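Local coordinates for protein CaaX farnesyltransferase beta subunit Ram1 (Aspergillus fumigatus, PDB 4L9P) that probably transfers a farnesyl group from farnesyl diphosphate to a cysteine near the C-terminus of target proteins, as the zinc-containing, peptide-binding subunit of a heterodimer, at residues B[322-327]-B[462-467]; B[385-390]-B[447-452]; B[262-267]-B[506-511]. One frame throughout, in Å; residues are numbered along the deposited sequence. Where two conformers were deposited one is given.

Contact 1: B[322-327]-B[462-467]; sequences LCLLGR and SSAFSW
Ser463 sets its side chain against the turn formed by Gly326 and Arg327. Its CB lies 3.7 Å from Gly326 O, while its OG sits beside the Arg327 backbone, 3.5 Å from Arg327 CA. The hydroxyl reaches that place because OG is anti to the backbone N (chi1 178°). Arg327 CG runs past the same hydroxyl, and its extended chain carries the guanidinium onward. No direct hydrogen bond crosses between 322-327 and 462-467; water takes over that role. One water molecule is hydrogen-bonded to Ser463 OG at 2.9 Å, donates to Cys323 O and accepts from Trp467 NE1. Ala464 follows, with its methyl group turned to the other segment. Its CB meets Leu324 CD2 at 3.7 Å, the one apolar side-chain pair across the contact, and lies 3.9 Å from Cys323 O. The Ala464 N-H donates to a second water at 3.0 Å, which in turn donates to Cys323 O, so the Cys323 carbonyl receives two water hydrogens. Segment 322-327 runs from the last part of helix 312-323 of the alpha-alpha toroid through the turn into helix 328-335; Gly326 leaves the helical path in an extended conformation (phi 173°), and Arg327 takes the N-cap position of the next helix. Across from it, 462-467 belongs to the long excursion that joins strands 446-449 and 468-471. The Phe465 ring continues away from the turn to helix 251-263 and to Phe498. Ser466 folds the excursion back on itself through its backbone N, which bonds to Ser463 O; in the conformer given, its OG donates to the same oxygen. At Trp467, the indole has Ala464 CA in plane at its edge.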
ATOM      1  N   LEU B 322       5.302  -6.105 -10.270  1.00  5.89           N
ATOM      2  CA  LEU B 322       5.150  -7.166 -11.307  1.00  5.91           C
ATOM      3  C   LEU B 322       5.264  -6.563 -12.704  1.00  6.25           C
ATOM      4  O   LEU B 322       5.892  -7.167 -13.584  1.00  7.94           O
ATOM      5  CB  LEU B 322       3.790  -7.877 -11.195  1.00  6.49           C
ATOM      6  CG  LEU B 322       3.726  -8.875 -10.040  1.00  6.48           C
ATOM      7  CD1 LEU B 322       2.291  -9.390  -9.972  1.00  7.29           C
ATOM      8  CD2 LEU B 322       4.692 -10.060 -10.175  1.00  6.82           C
ATOM      9  N   CYS B 323       4.716  -5.358 -12.890  1.00  5.66           N
ATOM     10  CA  CYS B 323       4.790  -4.719 -14.193  1.00  6.83           C
ATOM     11  C   CYS B 323       6.182  -4.173 -14.517  1.00  7.66           C
ATOM     12  O   CYS B 323       6.410  -3.748 -15.675  1.00  7.98           O
ATOM     13  CB  CYS B 323       3.708  -3.601 -14.298  1.00  8.16           C
ATOM     14  SG  CYS B 323       2.022  -4.372 -14.310  1.00  9.50           S
ATOM     15  N   LEU B 324       7.114  -4.112 -13.560  1.00  8.68           N
ATOM     16  CA  LEU B 324       8.523  -3.880 -13.889  1.00  9.73           C
ATOM     17  C   LEU B 324       9.250  -5.141 -14.390  1.00 11.82           C
ATOM     18  O   LEU B 324      10.421  -5.078 -14.849  1.00 13.97           O
ATOM     19  CB  LEU B 324       9.254  -3.402 -12.607  1.00 10.16           C
ATOM     20  CG  LEU B 324       8.937  -1.995 -12.194  1.00  9.79           C
ATOM     21  CD1 LEU B 324       9.605  -1.744 -10.867  1.00 10.92           C
ATOM     22  CD2 LEU B 324       9.490  -1.000 -13.212  1.00 10.46           C
ATOM     23  N   LEU B 325       8.591  -6.286 -14.301  1.00  9.44           N
ATOM     24  CA  LEU B 325       9.215  -7.555 -14.671  1.00 10.38           C
ATOM     25  C   LEU B 325       8.871  -8.068 -16.062  1.00 12.08           C
ATOM     26  O   LEU B 325       9.529  -8.990 -16.560  1.00 14.29           O
ATOM     27  CB  LEU B 325       8.887  -8.658 -13.645  1.00 11.63           C
ATOM     28  CG  LEU B 325       9.169  -8.223 -12.203  1.00 11.50           C
ATOM     29  CD1 LEU B 325       8.748  -9.356 -11.234  1.00 13.05           C
ATOM     30  CD2 LEU B 325      10.630  -7.828 -11.995  1.00 12.35           C
ATOM     31  N   GLY B 326       7.818  -7.535 -16.663  1.00 10.60           N
ATOM     32  CA  GLY B 326       7.425  -7.972 -18.011  1.00 11.77           C
ATOM     33  C   GLY B 326       6.102  -7.317 -18.339  1.00 11.27           C
ATOM     34  O   GLY B 326       5.680  -6.377 -17.630  1.00 11.65           O
ATOM     35  N   ARG B 327       5.473  -7.765 -19.434  1.00 10.94           N
ATOM     36  CA  ARG B 327       4.214  -7.145 -19.851  1.00 10.48           C
ATOM     37  C   ARG B 327       3.124  -7.495 -18.855  1.00  9.02           C
ATOM     38  O   ARG B 327       3.053  -8.618 -18.365  1.00  9.56           O
ATOM     39  CB  ARG B 327       3.843  -7.693 -21.224  1.00 11.76           C
ATOM     40  CG  ARG B 327       4.812  -7.209 -22.283  1.00 14.99           C
ATOM     41  CD  ARG B 327       4.416  -7.713 -23.642  1.00 18.39           C
ATOM     42  NE  ARG B 327       5.129  -6.972 -24.698  1.00 22.78           N
ATOM     43  CZ  ARG B 327       4.756  -6.913 -25.992  1.00 25.28           C
ATOM     44  NH1 ARG B 327       3.688  -7.575 -26.452  1.00 26.82           N
ATOM     45  NH2 ARG B 327       5.475  -6.208 -26.866  1.00 26.49           N
ATOM     46  N   SER B 462      11.446  -3.445 -20.325  0.73 16.24           N
ATOM     47  CA  SER B 462      11.025  -2.758 -21.548  0.73 14.04           C
ATOM     48  C   SER B 462       9.559  -2.328 -21.505  0.73 11.60           C
ATOM     49  O   SER B 462       9.227  -1.194 -21.899  0.73 11.62           O
ATOM     50  CB  SER B 462      11.346  -3.617 -22.788  0.73 16.35           C
ATOM     51  OG  SER B 462      10.977  -2.979 -23.978  0.73 18.76           O
ATOM     52  N   SER B 463       8.695  -3.197 -20.989  1.00 10.92           N
ATOM     53  CA  SER B 463       7.288  -2.859 -20.939  1.00  9.37           C
ATOM     54  C   SER B 463       7.045  -1.650 -20.030  1.00  8.52           C
ATOM     55  O   SER B 463       6.226  -0.773 -20.324  1.00  8.63           O
ATOM     56  CB  SER B 463       6.518  -4.091 -20.456  1.00 10.15           C
ATOM     57  OG  SER B 463       5.135  -3.800 -20.339  1.00 11.75           O
ATOM     58  N   ALA B 464       7.776  -1.583 -18.925  1.00  8.24           N
ATOM     59  CA  ALA B 464       7.589  -0.463 -17.980  1.00  7.46           C
ATOM     60  C   ALA B 464       7.861   0.868 -18.621  1.00  7.49           C
ATOM     61  O   ALA B 464       7.308   1.868 -18.196  1.00  7.78           O
ATOM     62  CB  ALA B 464       8.522  -0.611 -16.758  1.00  8.07           C
ATOM     63  N   PHE B 465       8.726   0.873 -19.638  1.00  7.86           N
ATOM     64  CA  PHE B 465       9.047   2.114 -20.363  1.00  9.31           C
ATOM     65  C   PHE B 465       8.249   2.271 -21.655  1.00  9.23           C
ATOM     66  O   PHE B 465       8.615   3.102 -22.519  1.00 11.78           O
ATOM     67  CB  PHE B 465      10.564   2.274 -20.550  1.00 11.13           C
ATOM     68  CG  PHE B 465      11.289   2.483 -19.224  1.00  9.80           C
ATOM     69  CD1 PHE B 465      11.221   3.728 -18.589  1.00 10.00           C
ATOM     70  CD2 PHE B 465      11.962   1.445 -18.579  1.00  9.70           C
ATOM     71  CE1 PHE B 465      11.817   3.937 -17.335  1.00  9.76           C
ATOM     72  CE2 PHE B 465      12.562   1.664 -17.295  1.00  9.90           C
ATOM     73  CZ  PHE B 465      12.484   2.897 -16.706  1.00  9.91           C
ATOM     74  N   SER B 466       7.187   1.488 -21.790  0.74  8.52           N
ATOM     75  CA  SER B 466       6.340   1.509 -22.983  0.74  8.89           C
ATOM     76  C   SER B 466       5.002   2.182 -22.699  0.74  9.31           C
ATOM     77  O   SER B 466       4.173   2.319 -23.604  0.74 10.17           O
ATOM     78  CB  SER B 466       6.114   0.080 -23.474  0.74  9.31           C
ATOM     79  OG  SER B 466       5.109  -0.566 -22.704  0.74  9.64           O
ATOM     80  N   TRP B 467       4.723   2.594 -21.446  1.00  7.79           N
ATOM     81  CA  TRP B 467       3.422   3.181 -21.111  1.00  7.98           C
ATOM     82  C   TRP B 467       3.239   4.541 -21.764  1.00  8.83           C
ATOM     83  O   TRP B 467       4.145   5.381 -21.759  1.00  9.04           O
ATOM     84  CB  TRP B 467       3.343   3.320 -19.564  1.00  6.41           C
ATOM     85  CG  TRP B 467       3.104   2.010 -18.877  1.00  7.03           C
ATOM     86  CD1 TRP B 467       4.045   1.028 -18.588  1.00  8.63           C
ATOM     87  CD2 TRP B 467       1.829   1.479 -18.490  1.00  6.78           C
ATOM     88  NE1 TRP B 467       3.411  -0.050 -17.983  1.00  8.40           N
ATOM     89  CE2 TRP B 467       2.067   0.185 -17.917  1.00  6.65           C
ATOM     90  CE3 TRP B 467       0.517   1.989 -18.511  1.00  6.72           C
ATOM     91  CZ2 TRP B 467       1.046  -0.584 -17.357  1.00  6.04           C
ATOM     92  CZ3 TRP B 467      -0.512   1.195 -18.007  1.00  6.86           C
ATOM     93  CH2 TRP B 467      -0.242  -0.081 -17.462  1.00  6.67           C
TER
HETATM   94  O   HOH W   1       4.631  -2.660 -17.715  1.00  8.32           O
HETATM   95  O   HOH W   2       8.650  -4.102 -17.613  1.00 13.54           O

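Contact 2: B[385-390]-B[447-452]; sequences GTQPLA and YHYCTD
The side chains of Gln387 and Tyr449 cross at about a right angle, with the amide and ring planes 75° apart. Gln387 CG comes in obliquely on the ring, 3.9 Å from Tyr449 CD2. In the amide plane, NE2 donates to Gly385 O at 2.9 Å, although it stands above the carbonyl plane of Gly385; the chain, bent at chi2 (-73°), doubles back to reach this oxygen, which helps to hold the amide's rotation. The Tyr449 hydroxyl bonds to Asp470 on the neighbouring strand. The backbones form a single beta bridge, Gln387 with Thr451, beside the two-stranded antiparallel sheet of 446-449 and 468-471, tying the loop after helix 375-384 of the toroid to the end of strand 446-449. Gln387 N donates almost straight to Cys450 O at 2.8 Å, whereas the return bond from Asp452 N to Gln387 O is long and weak. Thr451 CA also makes a CA-H...O contact with Gln387 O, at 3.1 Å. In the conformer given, Cys450 SG lies 3.6 Å from Thr386 OG1; this hydroxyl is also bonded to Glu329 and receives a hydrogen from a water that donates its other to Thr451 O. On another flank, Leu389 CD2 rests on Thr451 CG2, while Thr451 OG1 probably bonds to Ser466 O. Exposed Asp452 closes the contact with its carboxylate beside Pro388: OD1, met on its syn side but 34° out of the carboxylate plane, accepts the backbone N-H of Leu389 at 3.0 Å, and OD2 lies 3.5 Å from Pro388 CA.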
ATOM      1  N   GLY B 385      -4.036  -6.327 -22.648  1.00 12.88           N
ATOM      2  CA  GLY B 385      -2.797  -6.565 -23.358  1.00 14.61           C
ATOM      3  C   GLY B 385      -2.183  -5.306 -23.936  1.00 15.37           C
ATOM      4  O   GLY B 385      -2.778  -4.202 -23.908  1.00 16.09           O
ATOM      5  N   THR B 386      -0.998  -5.492 -24.495  1.00 16.27           N
ATOM      6  CA  THR B 386      -0.196  -4.416 -24.996  1.00 17.90           C
ATOM      7  C   THR B 386      -0.833  -3.856 -26.272  1.00 20.01           C
ATOM      8  O   THR B 386      -1.294  -4.614 -27.135  1.00 21.55           O
ATOM      9  CB  THR B 386       1.244  -4.967 -25.218  1.00 18.30           C
ATOM     10  OG1 THR B 386       1.846  -5.167 -23.922  1.00 20.33           O
ATOM     11  CG2 THR B 386       2.079  -3.996 -25.956  1.00 18.79           C
ATOM     12  N   GLN B 387      -0.905  -2.528 -26.361  1.00 20.06           N
ATOM     13  CA  GLN B 387      -1.491  -1.866 -27.538  1.00 23.64           C
ATOM     14  C   GLN B 387      -0.438  -1.643 -28.591  1.00 26.82           C
ATOM     15  O   GLN B 387       0.579  -1.037 -28.345  1.00 25.49           O
ATOM     16  CB  GLN B 387      -2.179  -0.555 -27.134  1.00 25.01           C
ATOM     17  CG  GLN B 387      -3.106  -0.738 -25.905  1.00 27.62           C
ATOM     18  CD  GLN B 387      -4.377  -1.496 -26.228  1.00 29.28           C
ATOM     19  OE1 GLN B 387      -5.174  -1.020 -27.039  1.00 30.78           O
ATOM     20  NE2 GLN B 387      -4.582  -2.696 -25.591  1.00 28.36           N
ATOM     21  N   PRO B 388      -0.665  -2.150 -29.801  1.00 30.61           N
ATOM     22  CA  PRO B 388       0.399  -1.921 -30.789  1.00 32.43           C
ATOM     23  C   PRO B 388       0.320  -0.482 -31.346  1.00 33.98           C
ATOM     24  O   PRO B 388      -0.790   0.010 -31.601  1.00 34.94           O
ATOM     25  CB  PRO B 388       0.078  -2.950 -31.874  1.00 33.31           C
ATOM     26  CG  PRO B 388      -1.446  -3.097 -31.792  1.00 33.64           C
ATOM     27  CD  PRO B 388      -1.752  -3.019 -30.297  1.00 32.33           C
ATOM     28  N   LEU B 389       1.453   0.197 -31.508  1.00 34.51           N
ATOM     29  CA  LEU B 389       1.384   1.502 -32.160  1.00 36.89           C
ATOM     30  C   LEU B 389       0.916   1.377 -33.623  1.00 36.11           C
ATOM     31  O   LEU B 389       0.144   2.216 -34.087  1.00 38.42           O
ATOM     32  CB  LEU B 389       2.704   2.273 -32.055  1.00 39.02           C
ATOM     33  CG  LEU B 389       3.071   2.816 -30.675  1.00 40.89           C
ATOM     34  CD1 LEU B 389       4.030   4.009 -30.855  1.00 41.57           C
ATOM     35  CD2 LEU B 389       1.845   3.206 -29.876  1.00 41.42           C
ATOM     36  N   ALA B 390       1.335   0.319 -34.327  1.00 33.83           N
ATOM     37  CA  ALA B 390       0.948   0.118 -35.755  1.00 31.61           C
ATOM     38  C   ALA B 390      -0.463  -0.425 -35.954  1.00 32.25           C
ATOM     39  O   ALA B 390      -1.257   0.113 -36.763  1.00 34.38           O
ATOM     40  CB  ALA B 390       1.973  -0.825 -36.480  1.00 30.80           C
ATOM     41  N   TYR B 447      -6.423   7.947 -20.320  0.51  6.88           N
ATOM     42  CA  TYR B 447      -6.223   6.534 -20.687  0.51  7.29           C
ATOM     43  C   TYR B 447      -4.723   6.266 -20.475  0.51  6.91           C
ATOM     44  O   TYR B 447      -3.881   6.982 -21.073  0.51  7.70           O
ATOM     45  CB  TYR B 447      -6.526   6.355 -22.184  0.51  6.99           C
ATOM     46  CG  TYR B 447      -7.973   6.637 -22.567  0.51  7.70           C
ATOM     47  CD1 TYR B 447      -8.945   5.686 -22.343  0.51  8.72           C
ATOM     48  CD2 TYR B 447      -8.347   7.820 -23.224  0.51  7.83           C
ATOM     49  CE1 TYR B 447     -10.270   5.910 -22.718  0.51  9.57           C
ATOM     50  CE2 TYR B 447      -9.665   8.070 -23.591  0.51  8.34           C
ATOM     51  CZ  TYR B 447     -10.628   7.105 -23.325  0.51 10.89           C
ATOM     52  OH  TYR B 447     -11.944   7.326 -23.693  0.51 13.46           O
ATOM     53  N   HIS B 448      -4.386   5.290 -19.614  1.00  5.93           N
ATOM     54  CA  HIS B 448      -2.988   4.907 -19.455  1.00  5.45           C
ATOM     55  C   HIS B 448      -2.923   3.460 -19.948  1.00  7.71           C
ATOM     56  O   HIS B 448      -3.685   2.606 -19.498  1.00  7.85           O
ATOM     57  CB  HIS B 448      -2.629   4.907 -17.932  1.00  5.98           C
ATOM     58  CG  HIS B 448      -2.418   6.292 -17.392  1.00  6.22           C
ATOM     59  ND1 HIS B 448      -1.419   7.144 -17.845  1.00  8.15           N
ATOM     60  CD2 HIS B 448      -3.065   6.966 -16.390  1.00  7.89           C
ATOM     61  CE1 HIS B 448      -1.480   8.285 -17.157  1.00  9.08           C
ATOM     62  NE2 HIS B 448      -2.463   8.200 -16.261  1.00  8.29           N
ATOM     63  N   TYR B 449      -1.991   3.163 -20.835  1.00  8.16           N
ATOM     64  CA  TYR B 449      -1.902   1.806 -21.413  1.00  8.88           C
ATOM     65  C   TYR B 449      -0.481   1.509 -21.821  1.00  9.01           C
ATOM     66  O   TYR B 449       0.335   2.436 -21.948  1.00  8.50           O
ATOM     67  CB  TYR B 449      -2.829   1.713 -22.650  1.00  9.67           C
ATOM     68  CG  TYR B 449      -2.607   2.808 -23.644  1.00 10.16           C
ATOM     69  CD1 TYR B 449      -3.299   4.014 -23.566  1.00  9.71           C
ATOM     70  CD2 TYR B 449      -1.707   2.639 -24.686  1.00 12.34           C
ATOM     71  CE1 TYR B 449      -3.054   5.044 -24.485  1.00 11.44           C
ATOM     72  CE2 TYR B 449      -1.493   3.663 -25.624  1.00 13.40           C
ATOM     73  CZ  TYR B 449      -2.145   4.845 -25.499  1.00 13.30           C
ATOM     74  OH  TYR B 449      -1.909   5.815 -26.454  1.00 15.20           O
ATOM     75  N   CYS B 450      -0.131   0.225 -21.951  0.66  8.98           N
ATOM     76  CA  CYS B 450       1.245  -0.126 -22.331  0.66  9.61           C
ATOM     77  C   CYS B 450       1.243  -0.503 -23.834  0.66 11.54           C
ATOM     78  O   CYS B 450       0.218  -0.876 -24.414  0.66 12.44           O
ATOM     79  CB  CYS B 450       1.827  -1.220 -21.390  0.66 11.93           C
ATOM     80  SG  CYS B 450       0.917  -2.766 -21.470  0.66 14.14           S
ATOM     81  N   THR B 451       2.385  -0.346 -24.474  1.00 12.61           N
ATOM     82  CA  THR B 451       2.495  -0.448 -25.925  1.00 13.75           C
ATOM     83  C   THR B 451       3.690  -1.320 -26.297  1.00 15.43           C
ATOM     84  O   THR B 451       4.415  -1.795 -25.429  1.00 15.27           O
ATOM     85  CB  THR B 451       2.676   0.952 -26.559  1.00 13.65           C
ATOM     86  OG1 THR B 451       4.009   1.425 -26.273  1.00 13.44           O
ATOM     87  CG2 THR B 451       1.615   1.954 -26.084  1.00 14.86           C
ATOM     88  N   ASP B 452       3.862  -1.538 -27.596  1.00 15.88           N
ATOM     89  CA  ASP B 452       5.013  -2.273 -28.111  1.00 19.15           C
ATOM     90  C   ASP B 452       6.169  -1.341 -28.456  1.00 20.42           C
ATOM     91  O   ASP B 452       7.118  -1.750 -29.154  1.00 23.17           O
ATOM     92  CB  ASP B 452       4.608  -3.112 -29.346  1.00 21.62           C
ATOM     93  CG  ASP B 452       4.047  -2.258 -30.515  1.00 25.09           C
ATOM     94  OD1 ASP B 452       3.906  -1.034 -30.357  1.00 25.87           O
ATOM     95  OD2 ASP B 452       3.718  -2.823 -31.607  1.00 27.95           O
TER
HETATM   96  O   HOH W   3      -2.400  -1.707 -22.232  1.00 12.15           O
HETATM   97  O   HOH W   4       4.136  -3.541 -22.942  1.00 13.60           O

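Contact 3: B[262-267]-B[506-511]; sequences ALLDLP and EDIRVW
Leu263 and Ile508 make the dense apolar half of this contact, crossing at about a right angle with Leu263 CD2 3.9 Å from Ile508 CG2. Leu264 CD2 reaches Ile508 CD1 more distantly, at 4.3 Å, and helix 200-213 covers this group through Val207, Leu208 and Ala211. Where the backbones come nearest, Arg509 CA lies 3.6 Å from Leu263 O in a long CA-H...O contact. That carbonyl is buried without a hydrogen-bond partner, and this weak approach may compensate in part. The other half is polar. Arg509 bends at chi2 (65°) and lays its chain along the end of helix 251-263, placing NH1 2.8 Å from Ala262 O. The bond is nearly straight, lies in the guanidinium plane and uses a lone pair in the carbonyl plane. Ala262 O also accepts from Asp265 N at 3.1 Å, one of the bonds of the Schellman motif in which Asp265, at positive phi, ends this helix of the alpha-alpha toroid. An arginine from helix 502-513, close to the C-terminus, therefore bonds to a helix-end carbonyl some 240 residues earlier in the chain. Asp265 itself comes over one guanidinium face, its carboxylate plane 51° from that group. OD1 is 3.5 Å from Arg509 NH2 in a salt bridge of charge alone, with no N-H aimed at the oxygen. Both groups have stronger partners outside: Lys458 for Asp265 OD2 and Glu513 for Arg509 NE; Ser456 also bonds to Arg509 NH2. Held on several sides, the guanidinium is probably kept charged. Looser still is the water-bearing margin, where a water donates to Leu266 O at 2.8 Å but accepts only a weak bond, 3.4 Å long, from Arg509 NH1.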
ATOM      1  N   ALA B 262      15.372   0.204 -11.686  1.00  6.54           N
ATOM      2  CA  ALA B 262      14.976   0.463 -13.071  1.00  5.91           C
ATOM      3  C   ALA B 262      15.337   1.876 -13.512  1.00  5.58           C
ATOM      4  O   ALA B 262      15.896   2.073 -14.600  1.00  7.36           O
ATOM      5  CB  ALA B 262      13.460   0.290 -13.245  1.00  7.23           C
ATOM      6  N   LEU B 263      15.007   2.887 -12.698  1.00  5.92           N
ATOM      7  CA  LEU B 263      15.242   4.246 -13.186  1.00  5.55           C
ATOM      8  C   LEU B 263      16.752   4.579 -13.299  1.00  6.74           C
ATOM      9  O   LEU B 263      17.108   5.447 -14.080  1.00  8.20           O
ATOM     10  CB  LEU B 263      14.563   5.284 -12.275  1.00  6.74           C
ATOM     11  CG  LEU B 263      13.051   5.222 -12.378  1.00  6.89           C
ATOM     12  CD1 LEU B 263      12.437   6.211 -11.312  1.00  7.97           C
ATOM     13  CD2 LEU B 263      12.544   5.626 -13.760  1.00  8.35           C
ATOM     14  N   LEU B 264      17.620   3.931 -12.513  1.00  6.80           N
ATOM     15  CA  LEU B 264      19.067   4.162 -12.556  1.00  7.68           C
ATOM     16  C   LEU B 264      19.772   3.154 -13.501  1.00  8.41           C
ATOM     17  O   LEU B 264      21.001   3.167 -13.594  1.00  9.86           O
ATOM     18  CB  LEU B 264      19.661   4.040 -11.151  1.00  9.09           C
ATOM     19  CG  LEU B 264      19.106   5.073 -10.132  1.00 10.05           C
ATOM     20  CD1 LEU B 264      19.898   4.839  -8.835  1.00 10.66           C
ATOM     21  CD2 LEU B 264      19.099   6.534 -10.577  1.00 12.04           C
ATOM     22  N   ASP B 265      19.003   2.312 -14.198  1.00  9.27           N
ATOM     23  CA  ASP B 265      19.523   1.250 -15.076  1.00  9.65           C
ATOM     24  C   ASP B 265      20.657   0.480 -14.356  1.00  9.68           C
ATOM     25  O   ASP B 265      21.778   0.336 -14.883  1.00 10.97           O
ATOM     26  CB  ASP B 265      20.031   1.839 -16.396  1.00 10.99           C
ATOM     27  CG  ASP B 265      20.429   0.748 -17.400  1.00 13.69           C
ATOM     28  OD1 ASP B 265      19.757  -0.330 -17.350  1.00 15.44           O
ATOM     29  OD2 ASP B 265      21.437   0.933 -18.177  1.00 15.87           O
ATOM     30  N   LEU B 266      20.385  -0.007 -13.156  1.00  8.30           N
ATOM     31  CA  LEU B 266      21.414  -0.774 -12.479  1.00  7.99           C
ATOM     32  C   LEU B 266      21.535  -2.155 -13.093  1.00  8.43           C
ATOM     33  O   LEU B 266      20.603  -2.666 -13.718  1.00  9.17           O
ATOM     34  CB  LEU B 266      21.060  -0.966 -10.996  1.00  8.41           C
ATOM     35  CG  LEU B 266      20.894   0.366 -10.232  1.00  9.46           C
ATOM     36  CD1 LEU B 266      20.609   0.104  -8.746  1.00  9.90           C
ATOM     37  CD2 LEU B 266      22.118   1.311 -10.405  1.00 10.28           C
ATOM     38  N   PRO B 267      22.696  -2.803 -12.925  1.00  9.33           N
ATOM     39  CA  PRO B 267      22.785  -4.160 -13.459  1.00  8.93           C
ATOM     40  C   PRO B 267      21.789  -5.108 -12.815  1.00  8.27           C
ATOM     41  O   PRO B 267      21.549  -5.044 -11.605  1.00  7.60           O
ATOM     42  CB  PRO B 267      24.233  -4.585 -13.073  1.00 10.14           C
ATOM     43  CG  PRO B 267      24.982  -3.322 -12.925  1.00 10.56           C
ATOM     44  CD  PRO B 267      23.953  -2.339 -12.311  1.00  9.81           C
ATOM     45  N   GLU B 506      11.282   8.714 -18.324  1.00 10.34           N
ATOM     46  CA  GLU B 506      11.998   8.396 -19.545  1.00 12.84           C
ATOM     47  C   GLU B 506      13.381   9.035 -19.535  1.00 12.35           C
ATOM     48  O   GLU B 506      14.385   8.377 -19.856  1.00 12.36           O
ATOM     49  CB  GLU B 506      11.212   8.910 -20.816  1.00 16.49           C
ATOM     50  CG  GLU B 506      12.094   8.989 -22.113  1.00 21.30           C
ATOM     51  CD  GLU B 506      11.435   9.654 -23.376  1.00 25.41           C
ATOM     52  OE1 GLU B 506      10.275  10.090 -23.389  1.00 25.52           O
ATOM     53  OE2 GLU B 506      12.132   9.731 -24.404  1.00 28.72           O
ATOM     54  N   ASP B 507      13.441  10.326 -19.212  1.00 11.79           N
ATOM     55  CA  ASP B 507      14.692  11.050 -19.339  1.00 11.91           C
ATOM     56  C   ASP B 507      15.762  10.486 -18.400  1.00 11.36           C
ATOM     57  O   ASP B 507      16.941  10.358 -18.781  1.00 12.64           O
ATOM     58  CB  ASP B 507      14.516  12.530 -19.017  1.00 12.87           C
ATOM     59  CG  ASP B 507      13.873  13.328 -20.146  1.00 15.35           C
ATOM     60  OD1 ASP B 507      13.727  12.797 -21.272  1.00 17.60           O
ATOM     61  OD2 ASP B 507      13.498  14.482 -19.844  1.00 16.62           O
ATOM     62  N   ILE B 508      15.393  10.149 -17.155  1.00 10.19           N
ATOM     63  CA  ILE B 508      16.393   9.634 -16.256  1.00  9.63           C
ATOM     64  C   ILE B 508      16.857   8.249 -16.684  1.00  9.64           C
ATOM     65  O   ILE B 508      18.059   7.981 -16.662  1.00 10.01           O
ATOM     66  CB  ILE B 508      15.916   9.689 -14.789  1.00  9.36           C
ATOM     67  CG1 ILE B 508      17.121   9.453 -13.837  1.00 10.43           C
ATOM     68  CG2 ILE B 508      14.773   8.677 -14.528  1.00  9.74           C
ATOM     69  CD1 ILE B 508      16.770   9.736 -12.336  1.00 10.81           C
ATOM     70  N   ARG B 509      15.931   7.391 -17.073  1.00  9.60           N
ATOM     71  CA  ARG B 509      16.312   6.030 -17.506  1.00  9.98           C
ATOM     72  C   ARG B 509      17.243   6.098 -18.728  1.00 11.10           C
ATOM     73  O   ARG B 509      18.262   5.393 -18.775  1.00 11.64           O
ATOM     74  CB  ARG B 509      15.044   5.226 -17.879  1.00 10.34           C
ATOM     75  CG  ARG B 509      15.310   3.893 -18.574  1.00 10.85           C
ATOM     76  CD  ARG B 509      16.034   2.871 -17.688  1.00 10.92           C
ATOM     77  NE  ARG B 509      16.245   1.670 -18.462  1.00 13.86           N
ATOM     78  CZ  ARG B 509      16.371   0.439 -17.979  1.00 16.74           C
ATOM     79  NH1 ARG B 509      16.287   0.193 -16.668  1.00 17.30           N
ATOM     80  NH2 ARG B 509      16.566  -0.581 -18.848  1.00 20.19           N
ATOM     81  N   VAL B 510      16.890   6.942 -19.704  1.00 12.15           N
ATOM     82  CA  VAL B 510      17.681   6.990 -20.921  1.00 13.80           C
ATOM     83  C   VAL B 510      19.049   7.582 -20.632  1.00 14.23           C
ATOM     84  O   VAL B 510      20.064   7.093 -21.167  1.00 15.36           O
ATOM     85  CB  VAL B 510      16.940   7.800 -22.000  1.00 15.60           C
ATOM     86  CG1 VAL B 510      17.896   8.104 -23.209  1.00 16.65           C
ATOM     87  CG2 VAL B 510      15.713   7.031 -22.484  1.00 16.52           C
ATOM     88  N   TRP B 511      19.114   8.583 -19.760  1.00 13.53           N
ATOM     89  CA  TRP B 511      20.419   9.144 -19.394  1.00 14.20           C
ATOM     90  C   TRP B 511      21.314   8.073 -18.785  1.00 13.96           C
ATOM     91  O   TRP B 511      22.504   7.928 -19.154  1.00 14.39           O
ATOM     92  CB  TRP B 511      20.292  10.344 -18.431  1.00 15.78           C
ATOM     93  CG  TRP B 511      21.621  11.087 -18.206  1.00 18.03           C
ATOM     94  CD1 TRP B 511      22.157  12.087 -19.021  1.00 20.53           C
ATOM     95  CD2 TRP B 511      22.581  10.896 -17.146  1.00 20.19           C
ATOM     96  NE1 TRP B 511      23.349  12.526 -18.507  1.00 21.93           N
ATOM     97  CE2 TRP B 511      23.653  11.795 -17.381  1.00 21.67           C
ATOM     98  CE3 TRP B 511      22.647  10.052 -16.043  1.00 19.60           C
ATOM     99  CZ2 TRP B 511      24.755  11.886 -16.522  1.00 21.29           C
ATOM    100  CZ3 TRP B 511      23.752  10.133 -15.196  1.00 20.77           C
ATOM    101  CH2 TRP B 511      24.783  11.037 -15.439  1.00 21.23           C
TER
HETATM  102  O   HOH W   5      18.020  -1.739 -14.462  1.00 15.81           O

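Overall arrangement
Contact 3 is wholly buried, whereas contacts 1 and 2 are partly exposed, and the chemistry follows: apolar side chains and a charged arginine at a helix end in contact 3, bridging waters in contact 1, direct backbone and carboxylate bonds in contact 2. The excursion between strands 446-449 and 468-471 links them. Its start belongs to contact 2 and its end to contact 1, whose Arg327 also packs on Thr386 of contact 2, and Phe465 of contact 1 packs on Leu263 and Arg509 of contact 3. Contacts 2 and 3 do not touch, their nearest atoms being about 11 Å apart; contact 1 touches both.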